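Side-chain contacts in antigen, P35 (Borreliella spielmanii A14S, PDB 6HPN), which belongs to the PFam54 family of outer surface proteins, whose members are thought to be important in Lyme disease pathogenesis, its own molecular role being not established: residues Ser40-Pro45 and Leu85-Gly90; Ala63-His68 and Asn72-Glu77; Glu77-Tyr82 and Ala126-Ser131. All blocks are in the same frame, centred on the assembly; numbering follows the deposited sequence.

Interaction 1 of 3, residues Ser40-Pro45 and Leu85-Gly90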
ATOM      1  N   SER A  40      -8.455  -4.638 -10.200  1.00 25.50           N
ATOM      2  CA  SER A  40      -9.856  -4.695  -9.722  1.00 27.61           C
ATOM      3  C   SER A  40     -10.657  -5.769 -10.472  1.00 27.46           C
ATOM      4  O   SER A  40     -11.336  -6.551  -9.824  1.00 25.10           O
ATOM      5  CB  SER A  40     -10.527  -3.368  -9.812  1.00 28.27           C
ATOM      6  OG  SER A  40     -11.911  -3.558 -10.014  1.00 27.55           O
ATOM      7  N   ASN A  41     -10.624  -5.846 -11.791  1.00 30.16           N
ATOM      8  CA  ASN A  41     -11.534  -6.838 -12.420  1.00 35.20           C
ATOM      9  C   ASN A  41     -10.747  -8.131 -12.674  1.00 34.31           C
ATOM     10  O   ASN A  41     -11.006  -8.785 -13.653  1.00 37.62           O
ATOM     11  CB  ASN A  41     -12.353  -6.230 -13.565  1.00 36.37           C
ATOM     12  CG  ASN A  41     -11.479  -5.561 -14.584  1.00 36.17           C
ATOM     13  OD1 ASN A  41     -10.451  -6.125 -14.946  1.00 38.96           O
ATOM     14  ND2 ASN A  41     -11.846  -4.350 -14.967  1.00 32.81           N
ATOM     15  N   LYS A  42      -9.869  -8.504 -11.746  1.00 31.76           N
ATOM     16  CA  LYS A  42      -9.325  -9.872 -11.610  1.00 28.43           C
ATOM     17  C   LYS A  42     -10.109 -10.631 -10.536  1.00 29.36           C
ATOM     18  O   LYS A  42      -9.777 -11.822 -10.325  1.00 26.25           O
ATOM     19  CB  LYS A  42      -7.876  -9.852 -11.118  1.00 28.58           C
ATOM     20  CG  LYS A  42      -6.818  -9.544 -12.157  1.00 26.91           C
ATOM     21  CD  LYS A  42      -5.411  -9.510 -11.597  1.00 25.63           C
ATOM     22  CE  LYS A  42      -4.458  -8.940 -12.629  1.00 25.26           C
ATOM     23  NZ  LYS A  42      -3.183  -8.479 -12.035  1.00 26.13           N
ATOM     24  N   GLY A  43     -11.022  -9.953  -9.818  1.00 28.18           N
ATOM     25  CA  GLY A  43     -11.791 -10.526  -8.692  1.00 27.80           C
ATOM     26  C   GLY A  43     -10.874 -11.098  -7.620  1.00 29.59           C
ATOM     27  O   GLY A  43      -9.673 -10.780  -7.649  1.00 30.42           O
ATOM     28  N   GLU A  44     -11.391 -11.889  -6.673  1.00 29.91           N
ATOM     29  CA  GLU A  44     -10.534 -12.541  -5.645  1.00 29.44           C
ATOM     30  C   GLU A  44     -11.120 -13.897  -5.305  1.00 29.01           C
ATOM     31  O   GLU A  44     -12.319 -14.093  -5.460  1.00 28.71           O
ATOM     32  CB  GLU A  44     -10.337 -11.665  -4.389  1.00 29.58           C
ATOM     33  CG  GLU A  44     -11.592 -11.244  -3.629  1.00 27.84           C
ATOM     34  CD  GLU A  44     -11.371 -10.555  -2.280  1.00 26.96           C
ATOM     35  OE1 GLU A  44     -10.254 -10.568  -1.748  1.00 24.87           O
ATOM     36  OE2 GLU A  44     -12.332 -10.013  -1.745  1.00 27.73           O
ATOM     37  N   PRO A  45     -10.293 -14.854  -4.829  1.00 29.41           N
ATOM     38  CA  PRO A  45     -10.809 -16.090  -4.244  1.00 29.34           C
ATOM     39  C   PRO A  45     -11.829 -15.796  -3.139  1.00 30.00           C
ATOM     40  O   PRO A  45     -11.714 -14.775  -2.505  1.00 31.13           O
ATOM     41  CB  PRO A  45      -9.573 -16.742  -3.612  1.00 29.23           C
ATOM     42  CG  PRO A  45      -8.423 -16.204  -4.433  1.00 30.37           C
ATOM     43  CD  PRO A  45      -8.826 -14.788  -4.800  1.00 29.75           C
ATOM     44  N   LEU A  85       1.170  -5.382  -3.114  1.00 17.03           N
ATOM     45  CA  LEU A  85       2.143  -6.502  -3.322  1.00 18.13           C
ATOM     46  C   LEU A  85       2.211  -6.893  -4.799  1.00 19.21           C
ATOM     47  O   LEU A  85       2.615  -8.021  -5.051  1.00 20.49           O
ATOM     48  CB  LEU A  85       1.726  -7.708  -2.493  1.00 17.55           C
ATOM     49  CG  LEU A  85       1.616  -7.420  -1.006  1.00 17.72           C
ATOM     50  CD1 LEU A  85       0.757  -8.452  -0.313  1.00 17.04           C
ATOM     51  CD2 LEU A  85       3.004  -7.348  -0.395  1.00 18.95           C
ATOM     52  N   ASN A  86       1.833  -5.986  -5.707  1.00 20.57           N
ATOM     53  CA  ASN A  86       1.970  -6.111  -7.185  1.00 22.41           C
ATOM     54  C   ASN A  86       1.007  -7.183  -7.712  1.00 22.41           C
ATOM     55  O   ASN A  86       1.228  -7.692  -8.809  1.00 22.42           O
ATOM     56  CB  ASN A  86       3.426  -6.364  -7.594  1.00 22.46           C
ATOM     57  CG  ASN A  86       4.288  -5.114  -7.557  1.00 22.85           C
ATOM     58  OD1 ASN A  86       3.781  -3.992  -7.470  1.00 22.21           O
ATOM     59  ND2 ASN A  86       5.596  -5.299  -7.624  1.00 20.12           N
ATOM     60  N   PHE A  87      -0.039  -7.511  -6.961  1.00 22.65           N
ATOM     61  CA  PHE A  87      -0.990  -8.592  -7.324  1.00 23.77           C
ATOM     62  C   PHE A  87      -0.236  -9.866  -7.755  1.00 23.92           C
ATOM     63  O   PHE A  87      -0.640 -10.537  -8.736  1.00 24.15           O
ATOM     64  CB  PHE A  87      -1.952  -8.104  -8.416  1.00 23.89           C
ATOM     65  CG  PHE A  87      -3.344  -8.569  -8.123  1.00 23.94           C
ATOM     66  CD1 PHE A  87      -3.651  -9.916  -8.158  1.00 24.02           C
ATOM     67  CD2 PHE A  87      -4.301  -7.680  -7.659  1.00 26.46           C
ATOM     68  CE1 PHE A  87      -4.910 -10.361  -7.795  1.00 24.85           C
ATOM     69  CE2 PHE A  87      -5.571  -8.120  -7.315  1.00 26.72           C
ATOM     70  CZ  PHE A  87      -5.869  -9.467  -7.372  1.00 26.28           C
ATOM     71  N   ASN A  88       0.842 -10.203  -7.053  1.00 23.22           N
ATOM     72  CA  ASN A  88       1.560 -11.480  -7.229  1.00 22.22           C
ATOM     73  C   ASN A  88       0.897 -12.506  -6.315  1.00 22.98           C
ATOM     74  O   ASN A  88       1.151 -12.443  -5.110  1.00 22.22           O
ATOM     75  CB  ASN A  88       3.033 -11.306  -6.906  1.00 22.85           C
ATOM     76  CG  ASN A  88       3.827 -12.581  -7.095  1.00 24.40           C
ATOM     77  OD1 ASN A  88       3.380 -13.689  -6.782  1.00 28.48           O
ATOM     78  ND2 ASN A  88       5.037 -12.419  -7.584  1.00 22.30           N
ATOM     79  N   GLU A  89       0.047 -13.382  -6.865  1.00 25.35           N
ATOM     80  CA  GLU A  89      -0.741 -14.380  -6.095  1.00 26.42           C
ATOM     81  C   GLU A  89       0.186 -15.194  -5.189  1.00 26.42           C
ATOM     82  O   GLU A  89      -0.159 -15.374  -3.984  1.00 26.86           O
ATOM     83  CB  GLU A  89      -1.454 -15.383  -6.998  1.00 31.73           C
ATOM     84  CG  GLU A  89      -2.775 -14.892  -7.575  1.00 37.13           C
ATOM     85  CD  GLU A  89      -2.605 -13.981  -8.774  1.00 42.85           C
ATOM     86  OE1 GLU A  89      -1.434 -13.569  -9.059  1.00 49.53           O
ATOM     87  OE2 GLU A  89      -3.623 -13.699  -9.431  1.00 44.50           O
ATOM     88  N   GLY A  90       1.297 -15.693  -5.750  1.00 24.18           N
ATOM     89  CA  GLY A  90       2.268 -16.526  -5.022  1.00 22.78           C
ATOM     90  C   GLY A  90       2.572 -15.895  -3.682  1.00 22.24           C
ATOM     91  O   GLY A  90       2.308 -16.532  -2.637  1.00 22.42           O
TER

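Interaction 2 of 3, residues Ala63-His68 and Asn72-Glu77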
ATOM      1  N   ALA A  63     -13.832   1.499  13.156  1.00 29.31           N
ATOM      2  CA  ALA A  63     -14.460   1.221  14.463  1.00 30.21           C
ATOM      3  C   ALA A  63     -15.986   1.289  14.314  1.00 31.52           C
ATOM      4  O   ALA A  63     -16.648   0.532  15.035  1.00 36.32           O
ATOM      5  CB  ALA A  63     -13.937   2.184  15.511  1.00 28.96           C
ATOM      6  N   ASN A  64     -16.508   2.106  13.384  1.00 29.05           N
ATOM      7  CA  ASN A  64     -17.948   2.482  13.297  1.00 27.35           C
ATOM      8  C   ASN A  64     -18.754   1.473  12.483  1.00 28.66           C
ATOM      9  O   ASN A  64     -19.995   1.553  12.510  1.00 26.88           O
ATOM     10  CB  ASN A  64     -18.141   3.855  12.668  1.00 25.88           C
ATOM     11  CG  ASN A  64     -17.562   4.943  13.541  1.00 24.66           C
ATOM     12  OD1 ASN A  64     -16.516   5.502  13.207  1.00 24.36           O
ATOM     13  ND2 ASN A  64     -18.214   5.211  14.661  1.00 20.63           N
ATOM     14  N   SER A  65     -18.072   0.604  11.744  1.00 31.73           N
ATOM     15  CA  SER A  65     -18.668  -0.529  10.992  1.00 30.55           C
ATOM     16  C   SER A  65     -18.962  -1.676  11.966  1.00 32.64           C
ATOM     17  O   SER A  65     -18.148  -1.944  12.868  1.00 34.81           O
ATOM     18  CB  SER A  65     -17.768  -0.966   9.882  1.00 27.75           C
ATOM     19  OG  SER A  65     -17.966  -2.329   9.595  1.00 28.23           O
ATOM     20  N   MET A  66     -20.104  -2.318  11.804  1.00 33.57           N
ATOM     21  CA  MET A  66     -20.455  -3.488  12.631  1.00 36.68           C
ATOM     22  C   MET A  66     -19.905  -4.754  11.968  1.00 36.18           C
ATOM     23  O   MET A  66     -20.123  -5.813  12.529  1.00 35.43           O
ATOM     24  CB  MET A  66     -21.973  -3.585  12.815  1.00 40.23           C
ATOM     25  CG  MET A  66     -22.423  -2.999  14.140  1.00 43.57           C
ATOM     26  SD  MET A  66     -23.916  -2.007  14.017  1.00 46.09           S
ATOM     27  CE  MET A  66     -23.642  -0.917  15.423  1.00 39.23           C
ATOM     28  N   VAL A  67     -19.187  -4.660  10.843  1.00 35.09           N
ATOM     29  CA  VAL A  67     -18.646  -5.872  10.164  1.00 32.07           C
ATOM     30  C   VAL A  67     -17.121  -5.852  10.139  1.00 29.61           C
ATOM     31  O   VAL A  67     -16.495  -4.808  10.323  1.00 28.85           O
ATOM     32  CB  VAL A  67     -19.223  -6.042   8.752  1.00 33.75           C
ATOM     33  CG1 VAL A  67     -20.721  -6.309   8.820  1.00 32.53           C
ATOM     34  CG2 VAL A  67     -18.927  -4.835   7.880  1.00 36.00           C
ATOM     35  N   HIS A  68     -16.564  -7.028   9.902  1.00 28.40           N
ATOM     36  CA  HIS A  68     -15.110  -7.278   9.829  1.00 25.13           C
ATOM     37  C   HIS A  68     -14.621  -6.987   8.407  1.00 23.37           C
ATOM     38  O   HIS A  68     -15.469  -6.821   7.490  1.00 19.12           O
ATOM     39  CB  HIS A  68     -14.815  -8.713  10.298  1.00 24.44           C
ATOM     40  CG  HIS A  68     -15.138  -8.935  11.734  1.00 25.20           C
ATOM     41  ND1 HIS A  68     -14.317  -8.477  12.758  1.00 25.60           N
ATOM     42  CD2 HIS A  68     -16.180  -9.562  12.319  1.00 25.89           C
ATOM     43  CE1 HIS A  68     -14.846  -8.807  13.914  1.00 26.47           C
ATOM     44  NE2 HIS A  68     -15.991  -9.472  13.666  1.00 26.69           N
ATOM     45  N   ASN A  72     -17.908  -7.903   1.956  1.00 28.10           N
ATOM     46  CA  ASN A  72     -17.909  -7.442   0.538  1.00 30.94           C
ATOM     47  C   ASN A  72     -17.901  -5.912   0.435  1.00 28.98           C
ATOM     48  O   ASN A  72     -17.453  -5.405  -0.611  1.00 27.02           O
ATOM     49  CB  ASN A  72     -19.145  -7.911  -0.225  1.00 36.40           C
ATOM     50  CG  ASN A  72     -19.112  -9.387  -0.534  1.00 44.35           C
ATOM     51  OD1 ASN A  72     -18.070  -9.926  -0.930  1.00 47.23           O
ATOM     52  ND2 ASN A  72     -20.263 -10.027  -0.385  1.00 45.85           N
ATOM     53  N   GLU A  73     -18.409  -5.210   1.455  1.00 26.13           N
ATOM     54  CA  GLU A  73     -18.160  -3.757   1.671  1.00 26.04           C
ATOM     55  C   GLU A  73     -16.696  -3.398   1.351  1.00 25.46           C
ATOM     56  O   GLU A  73     -16.487  -2.256   0.895  1.00 25.76           O
ATOM     57  CB  GLU A  73     -18.476  -3.336   3.117  1.00 26.61           C
ATOM     58  CG  GLU A  73     -18.160  -1.876   3.404  1.00 26.70           C
ATOM     59  CD  GLU A  73     -18.702  -1.254   4.676  1.00 27.08           C
ATOM     60  OE1 GLU A  73     -19.277  -1.960   5.503  1.00 29.89           O
ATOM     61  OE2 GLU A  73     -18.502  -0.055   4.851  1.00 30.85           O
ATOM     62  N   TYR A  74     -15.722  -4.293   1.606  1.00 24.08           N
ATOM     63  CA  TYR A  74     -14.270  -3.970   1.658  1.00 23.28           C
ATOM     64  C   TYR A  74     -13.538  -4.603   0.466  1.00 22.56           C
ATOM     65  O   TYR A  74     -12.303  -4.604   0.399  1.00 23.79           O
ATOM     66  CB  TYR A  74     -13.697  -4.323   3.038  1.00 23.22           C
ATOM     67  CG  TYR A  74     -14.275  -3.538   4.197  1.00 23.68           C
ATOM     68  CD1 TYR A  74     -14.162  -2.150   4.271  1.00 23.75           C
ATOM     69  CD2 TYR A  74     -14.936  -4.177   5.234  1.00 24.31           C
ATOM     70  CE1 TYR A  74     -14.693  -1.424   5.330  1.00 24.27           C
ATOM     71  CE2 TYR A  74     -15.495  -3.467   6.291  1.00 27.49           C
ATOM     72  CZ  TYR A  74     -15.377  -2.082   6.343  1.00 27.68           C
ATOM     73  OH  TYR A  74     -15.908  -1.405   7.401  1.00 28.16           O
ATOM     74  N   LEU A  75     -14.273  -5.060  -0.532  1.00 23.99           N
ATOM     75  CA  LEU A  75     -13.672  -5.577  -1.791  1.00 26.15           C
ATOM     76  C   LEU A  75     -12.492  -4.698  -2.258  1.00 26.29           C
ATOM     77  O   LEU A  75     -11.394  -5.218  -2.431  1.00 25.26           O
ATOM     78  CB  LEU A  75     -14.775  -5.634  -2.848  1.00 27.76           C
ATOM     79  CG  LEU A  75     -14.390  -6.343  -4.148  1.00 30.63           C
ATOM     80  CD1 LEU A  75     -14.595  -7.854  -4.023  1.00 30.93           C
ATOM     81  CD2 LEU A  75     -15.166  -5.764  -5.327  1.00 30.15           C
ATOM     82  N   ASN A  76     -12.721  -3.398  -2.429  1.00 30.87           N
ATOM     83  CA  ASN A  76     -11.764  -2.422  -3.012  1.00 31.58           C
ATOM     84  C   ASN A  76     -10.571  -2.165  -2.098  1.00 28.03           C
ATOM     85  O   ASN A  76      -9.465  -1.986  -2.632  1.00 25.88           O
ATOM     86  CB  ASN A  76     -12.420  -1.080  -3.313  1.00 35.55           C
ATOM     87  CG  ASN A  76     -12.480  -0.894  -4.803  1.00 40.98           C
ATOM     88  OD1 ASN A  76     -11.437  -0.975  -5.492  1.00 42.55           O
ATOM     89  ND2 ASN A  76     -13.706  -0.761  -5.285  1.00 38.24           N
ATOM     90  N   GLU A  77     -10.810  -2.076  -0.793  1.00 24.24           N
ATOM     91  CA  GLU A  77      -9.737  -1.915   0.213  1.00 23.73           C
ATOM     92  C   GLU A  77      -8.813  -3.141   0.118  1.00 22.91           C
ATOM     93  O   GLU A  77      -7.575  -2.972   0.077  1.00 23.95           O
ATOM     94  CB  GLU A  77     -10.325  -1.719   1.617  1.00 23.38           C
ATOM     95  CG  GLU A  77     -11.014  -0.372   1.826  1.00 21.96           C
ATOM     96  CD  GLU A  77     -12.459  -0.264   1.348  1.00 22.45           C
ATOM     97  OE1 GLU A  77     -12.950  -1.174   0.683  1.00 25.02           O
ATOM     98  OE2 GLU A  77     -13.091   0.746   1.617  1.00 22.39           O
TER

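Interaction 3 of 3, residues Glu77-Tyr82 and Ala126-Ser131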
ATOM      1  N   GLU A  77     -10.810  -2.076  -0.793  1.00 24.24           N
ATOM      2  CA  GLU A  77      -9.737  -1.915   0.213  1.00 23.73           C
ATOM      3  C   GLU A  77      -8.813  -3.141   0.118  1.00 22.91           C
ATOM      4  O   GLU A  77      -7.575  -2.972   0.077  1.00 23.95           O
ATOM      5  CB  GLU A  77     -10.325  -1.719   1.617  1.00 23.38           C
ATOM      6  CG  GLU A  77     -11.014  -0.372   1.826  1.00 21.96           C
ATOM      7  CD  GLU A  77     -12.459  -0.264   1.348  1.00 22.45           C
ATOM      8  OE1 GLU A  77     -12.950  -1.174   0.683  1.00 25.02           O
ATOM      9  OE2 GLU A  77     -13.091   0.746   1.617  1.00 22.39           O
ATOM     10  N   ARG A  78      -9.379  -4.337   0.033  1.00 21.26           N
ATOM     11  CA  ARG A  78      -8.571  -5.587  -0.065  1.00 21.37           C
ATOM     12  C   ARG A  78      -7.828  -5.585  -1.406  1.00 18.85           C
ATOM     13  O   ARG A  78      -6.673  -6.028  -1.466  1.00 18.25           O
ATOM     14  CB  ARG A  78      -9.461  -6.828   0.115  1.00 21.08           C
ATOM     15  CG  ARG A  78      -9.937  -7.066   1.548  1.00 21.02           C
ATOM     16  CD  ARG A  78     -10.553  -8.448   1.745  1.00 20.82           C
ATOM     17  NE  ARG A  78     -11.586  -8.708   0.746  1.00 21.79           N
ATOM     18  CZ  ARG A  78     -12.899  -8.468   0.891  1.00 20.30           C
ATOM     19  NH1 ARG A  78     -13.395  -7.998   2.028  1.00 19.60           N
ATOM     20  NH2 ARG A  78     -13.715  -8.726  -0.115  1.00 19.27           N
ATOM     21  N   ARG A  79      -8.477  -5.096  -2.451  1.00 16.87           N
ATOM     22  CA  ARG A  79      -7.844  -4.989  -3.781  1.00 17.03           C
ATOM     23  C   ARG A  79      -6.590  -4.091  -3.639  1.00 16.56           C
ATOM     24  O   ARG A  79      -5.500  -4.487  -4.103  1.00 15.47           O
ATOM     25  CB  ARG A  79      -8.894  -4.503  -4.792  1.00 16.32           C
ATOM     26  CG  ARG A  79      -8.482  -4.644  -6.253  1.00 16.17           C
ATOM     27  CD  ARG A  79      -7.474  -3.585  -6.666  1.00 16.73           C
ATOM     28  NE  ARG A  79      -7.971  -2.234  -6.472  1.00 16.40           N
ATOM     29  CZ  ARG A  79      -7.203  -1.161  -6.406  1.00 17.59           C
ATOM     30  NH1 ARG A  79      -5.880  -1.282  -6.498  1.00 18.78           N
ATOM     31  NH2 ARG A  79      -7.755   0.035  -6.231  1.00 16.71           N
ATOM     32  N   ILE A  80      -6.725  -2.943  -2.978  1.00 16.24           N
ATOM     33  CA  ILE A  80      -5.602  -1.990  -2.776  1.00 15.97           C
ATOM     34  C   ILE A  80      -4.467  -2.756  -2.093  1.00 15.63           C
ATOM     35  O   ILE A  80      -3.336  -2.675  -2.608  1.00 16.40           O
ATOM     36  CB  ILE A  80      -6.065  -0.712  -2.053  1.00 15.67           C
ATOM     37  CG1 ILE A  80      -6.960   0.122  -2.982  1.00 16.13           C
ATOM     38  CG2 ILE A  80      -4.874   0.091  -1.551  1.00 15.65           C
ATOM     39  CD1 ILE A  80      -7.846   1.146  -2.286  1.00 16.12           C
ATOM     40  N   LEU A  81      -4.744  -3.552  -1.065  1.00 15.12           N
ATOM     41  CA  LEU A  81      -3.668  -4.290  -0.337  1.00 16.07           C
ATOM     42  C   LEU A  81      -2.942  -5.262  -1.294  1.00 16.62           C
ATOM     43  O   LEU A  81      -1.665  -5.316  -1.277  1.00 15.36           O
ATOM     44  CB  LEU A  81      -4.267  -5.018   0.868  1.00 16.74           C
ATOM     45  CG  LEU A  81      -3.349  -6.022   1.572  1.00 17.62           C
ATOM     46  CD1 LEU A  81      -2.160  -5.321   2.230  1.00 18.17           C
ATOM     47  CD2 LEU A  81      -4.127  -6.803   2.626  1.00 17.83           C
ATOM     48  N   TYR A  82      -3.699  -5.956  -2.154  1.00 17.08           N
ATOM     49  CA  TYR A  82      -3.153  -6.901  -3.173  1.00 17.41           C
ATOM     50  C   TYR A  82      -2.278  -6.173  -4.202  1.00 16.92           C
ATOM     51  O   TYR A  82      -1.221  -6.705  -4.593  1.00 16.36           O
ATOM     52  CB  TYR A  82      -4.282  -7.642  -3.894  1.00 18.21           C
ATOM     53  CG  TYR A  82      -5.240  -8.403  -3.007  1.00 18.26           C
ATOM     54  CD1 TYR A  82      -4.856  -8.929  -1.784  1.00 17.42           C
ATOM     55  CD2 TYR A  82      -6.550  -8.587  -3.408  1.00 17.90           C
ATOM     56  CE1 TYR A  82      -5.754  -9.607  -0.986  1.00 17.49           C
ATOM     57  CE2 TYR A  82      -7.458  -9.257  -2.619  1.00 17.38           C
ATOM     58  CZ  TYR A  82      -7.064  -9.774  -1.404  1.00 17.99           C
ATOM     59  OH  TYR A  82      -7.993 -10.452  -0.647  1.00 19.28           O
ATOM     60  N   ALA A 126      -2.093   5.871  -1.028  1.00 12.00           N
ATOM     61  CA  ALA A 126      -1.476   7.192  -1.223  1.00 12.63           C
ATOM     62  C   ALA A 126      -1.110   7.388  -2.699  1.00 13.97           C
ATOM     63  O   ALA A 126      -1.430   8.474  -3.244  1.00 16.17           O
ATOM     64  CB  ALA A 126      -0.294   7.362  -0.320  1.00 12.35           C
ATOM     65  N   MET A 127      -0.467   6.406  -3.324  1.00 14.68           N
ATOM     66  CA  MET A 127      -0.164   6.423  -4.781  1.00 15.79           C
ATOM     67  C   MET A 127      -1.448   6.692  -5.577  1.00 15.84           C
ATOM     68  O   MET A 127      -1.412   7.463  -6.546  1.00 15.43           O
ATOM     69  CB  MET A 127       0.403   5.086  -5.260  1.00 15.58           C
ATOM     70  CG  MET A 127       1.759   4.769  -4.720  1.00 15.77           C
ATOM     71  SD  MET A 127       2.296   3.136  -5.273  1.00 18.04           S
ATOM     72  CE  MET A 127       3.974   3.211  -4.672  1.00 19.76           C
ATOM     73  N   GLU A 128      -2.540   6.038  -5.222  1.00 16.45           N
ATOM     74  CA  GLU A 128      -3.751   6.078  -6.079  1.00 18.01           C
ATOM     75  C   GLU A 128      -4.455   7.425  -5.865  1.00 17.72           C
ATOM     76  O   GLU A 128      -4.903   8.008  -6.841  1.00 17.81           O
ATOM     77  CB  GLU A 128      -4.600   4.835  -5.810  1.00 18.64           C
ATOM     78  CG  GLU A 128      -3.921   3.567  -6.289  1.00 19.66           C
ATOM     79  CD  GLU A 128      -4.749   2.301  -6.175  1.00 21.98           C
ATOM     80  OE1 GLU A 128      -5.975   2.432  -5.975  1.00 23.30           O
ATOM     81  OE2 GLU A 128      -4.167   1.185  -6.306  1.00 26.32           O
ATOM     82  N   GLU A 129      -4.519   7.921  -4.628  1.00 16.80           N
ATOM     83  CA  GLU A 129      -5.214   9.188  -4.293  1.00 16.01           C
ATOM     84  C   GLU A 129      -4.479  10.355  -4.959  1.00 15.42           C
ATOM     85  O   GLU A 129      -5.120  11.240  -5.545  1.00 14.86           O
ATOM     86  CB  GLU A 129      -5.259   9.379  -2.780  1.00 16.19           C
ATOM     87  CG  GLU A 129      -6.204   8.421  -2.111  1.00 16.41           C
ATOM     88  CD  GLU A 129      -6.399   8.642  -0.624  1.00 16.42           C
ATOM     89  OE1 GLU A 129      -5.437   9.116   0.013  1.00 16.65           O
ATOM     90  OE2 GLU A 129      -7.522   8.320  -0.115  1.00 16.47           O
ATOM     91  N   ILE A 130      -3.161  10.347  -4.871  1.00 14.47           N
ATOM     92  CA  ILE A 130      -2.344  11.405  -5.504  1.00 14.70           C
ATOM     93  C   ILE A 130      -2.535  11.326  -7.025  1.00 14.54           C
ATOM     94  O   ILE A 130      -2.659  12.397  -7.660  1.00 13.92           O
ATOM     95  CB  ILE A 130      -0.878  11.285  -5.044  1.00 14.46           C
ATOM     96  CG1 ILE A 130      -0.774  11.651  -3.560  1.00 14.14           C
ATOM     97  CG2 ILE A 130       0.025  12.140  -5.921  1.00 14.63           C
ATOM     98  CD1 ILE A 130       0.623  11.791  -3.039  1.00 13.60           C
ATOM     99  N   SER A 131      -2.568  10.126  -7.597  1.00 14.38           N
ATOM    100  CA  SER A 131      -2.757   9.968  -9.057  1.00 15.14           C
ATOM    101  C   SER A 131      -4.112  10.577  -9.421  1.00 15.78           C
ATOM    102  O   SER A 131      -4.140  11.398 -10.351  1.00 18.26           O
ATOM    103  CB  SER A 131      -2.592   8.539  -9.511  1.00 15.33           C
ATOM    104  OG  SER A 131      -1.264   8.068  -9.243  1.00 14.88           O
TER

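Interaction 1 of 3, residues Ser40-Pro45 and Leu85-Gly90
Lys-42 lies with its aliphatic chain across one face of the Phe-87 ring, and this CH-pi contact carries most of the meeting between the loop that follows helix 16-40 and the turn that joins helices 75-84 and 89-102. CD of Lys-42 is the atom that lands on the face: it sits 4.0 Å from the centroid of the Phe-87 ring, only 15° off the ring normal. Its nearest carbons are CD1 and CE1 of Phe-87, which shows an offset toward one side of the ring. The two side chains run in opposite directions as they pass, the lysine toward the backbone of Phe-87 and the phenylalanine toward that of Lys-42. Because Lys-42 is extended beyond CG, NZ travels past the ring and stops 3.8 Å from CB of Phe-87. The ring plane is met quite differently by Gly-43, whose carbonyl O comes in at the edge, 4.0 Å from CZ of Phe-87. Gly-43 itself has a positive phi of 56°, a conformation that glycine takes readily.

The aromatic partner stands between two helix ends. Asn-86 is the C-prime residue of the Schellman motif that closes helix 75-84, and Asn-88 is the N-cap of the next helix, its OD1 accepting from the backbone N of Val-91. Phe-49, from another loop, also packs on Phe-87.

The polar end of Lys-42 belongs to Asp-39, with which NZ makes a salt bridge; OE2 of Glu-89 is 5.9 Å from NZ of Lys-42, so any attraction between them would be at long range. No hydrogen bond links the two segments. The contact thus combines an apolar methylene-on-ring fit with an ammonium group held by its own segment's neighbour, which is consistent with a join that rests on dispersion more than on charge.

Interaction 2 of 3, residues Ala63-His68 and Asn72-Glu77
Ser-65 and Val-67 approach Tyr-74 from a loop folded by an ST turn: OG of Ser-65 accepts from the backbone N of Val-67 at 2.9 Å, with an N-H...O angle of 157°. The contact joins this surface loop, which follows helix 52-56, to the start of helix 75-84, where Tyr-74 occupies the N-cap position.

Among the polar approaches, OG of Ser-65 lies near the plane of the Tyr-74 ring, at the hydroxyl end; it stands 3.1 Å from OH of Tyr-74. With OG anti to the backbone N (chi1 152°), the serine hydroxyl faces both this phenol and its own turn. The carbonyl O of His-68 also lies at the ring edge, 3.5 Å from CD2 of Tyr-74.

Packing around the rings completes the setting. Phe-61 meets the ring of Tyr-74 with planes at about 50°, while His-68, whose CB points away from the other segment, stacks its ring on Phe-60. Within its own segment, Glu-73 sends CG over the centre of one face of Tyr-74, 3.9 Å above the plane; its extended chain then carries the carboxylate on toward the loop.

One branch of valine slants across both partners. Its apolar approach is to the tyrosine, CG2 of Val-67 lying 4.0 Å from CE2 of Tyr-74; the same methyl makes a van der Waals approach to the carboxylate, with CG2 of Val-67 3.7 Å from OE1 of Glu-73.

Interaction 3 of 3, residues Glu77-Tyr82 and Ala126-Ser131
A buried salt bridge between Arg-79 and Glu-128 ties helix 75-84 to helix 106-135 within the largely helical fold of this Bbcrasp-1-type domain. The arrangement is bidentate and end-on. NH1 of Arg-79 donates to OE2 of Glu-128 at 3.0 Å, and NH2 of Arg-79 donates to OE1 of Glu-128, also at 3.0 Å. Both N-H...O angles lie within a few degrees of straight. Each carboxylate oxygen uses its syn lone pair, and the guanidinium and carboxylate planes differ by 8°, so the two flat groups lie nearly in one plane, edge against edge.

The chains reach this meeting from opposite directions and in different shapes. Glu-128 is extended beyond CG and reaches from helix 106-135 toward helix 75-84. Arg-79 starts with CG anti to the backbone N (chi1 -167°), then bends at both chi2 and chi3 to bring its end round to the acid. Ile-80 supplies apolar cover: its CG1 lies 3.3 Å above one face of the guanidinium, toward the rim, and 3.9 Å from OE1 of Glu-128.

Second partners hold each half of the pair. NH1 of Arg-79 is also hydrogen-bonded to OG1 of Thr-83, one turn on, and OE2 of Glu-128 accepts from NE2 of Gln-124, one turn back. Helix 16-40 closes over the bridge, with Ser-36 touching both charged side chains and Ile-32 touching Glu-128.

Two parallel bonds fix how the guanidinium and the carboxylate are rotated against each other, which a single bond could not do. With both groups buried and opposite in charge, the pairing would be expected to offset the cost of removing them from water and to favour the ionised form of each.

Overall arrangement
From the N terminus, the chain leaves helix 16-40 and enters the 40-45 loop, which interaction 1 joins to the 85-90 turn, closing a loop of about forty residues. Interaction 2 falls wholly within that loop and is a short closure, with three residues between its segments. Interaction 3 opens where interaction 2 ends, at the shared Glu-77, and runs on to helix 106-135; its segments alternate with those of interaction 1, so the two cross. Glu-44 joins these crossing contacts through a salt bridge to Arg-78 and a probable hydrogen bond to Tyr-82. Helix 75-84 is thus tied to the preceding loops and to helix 106-135.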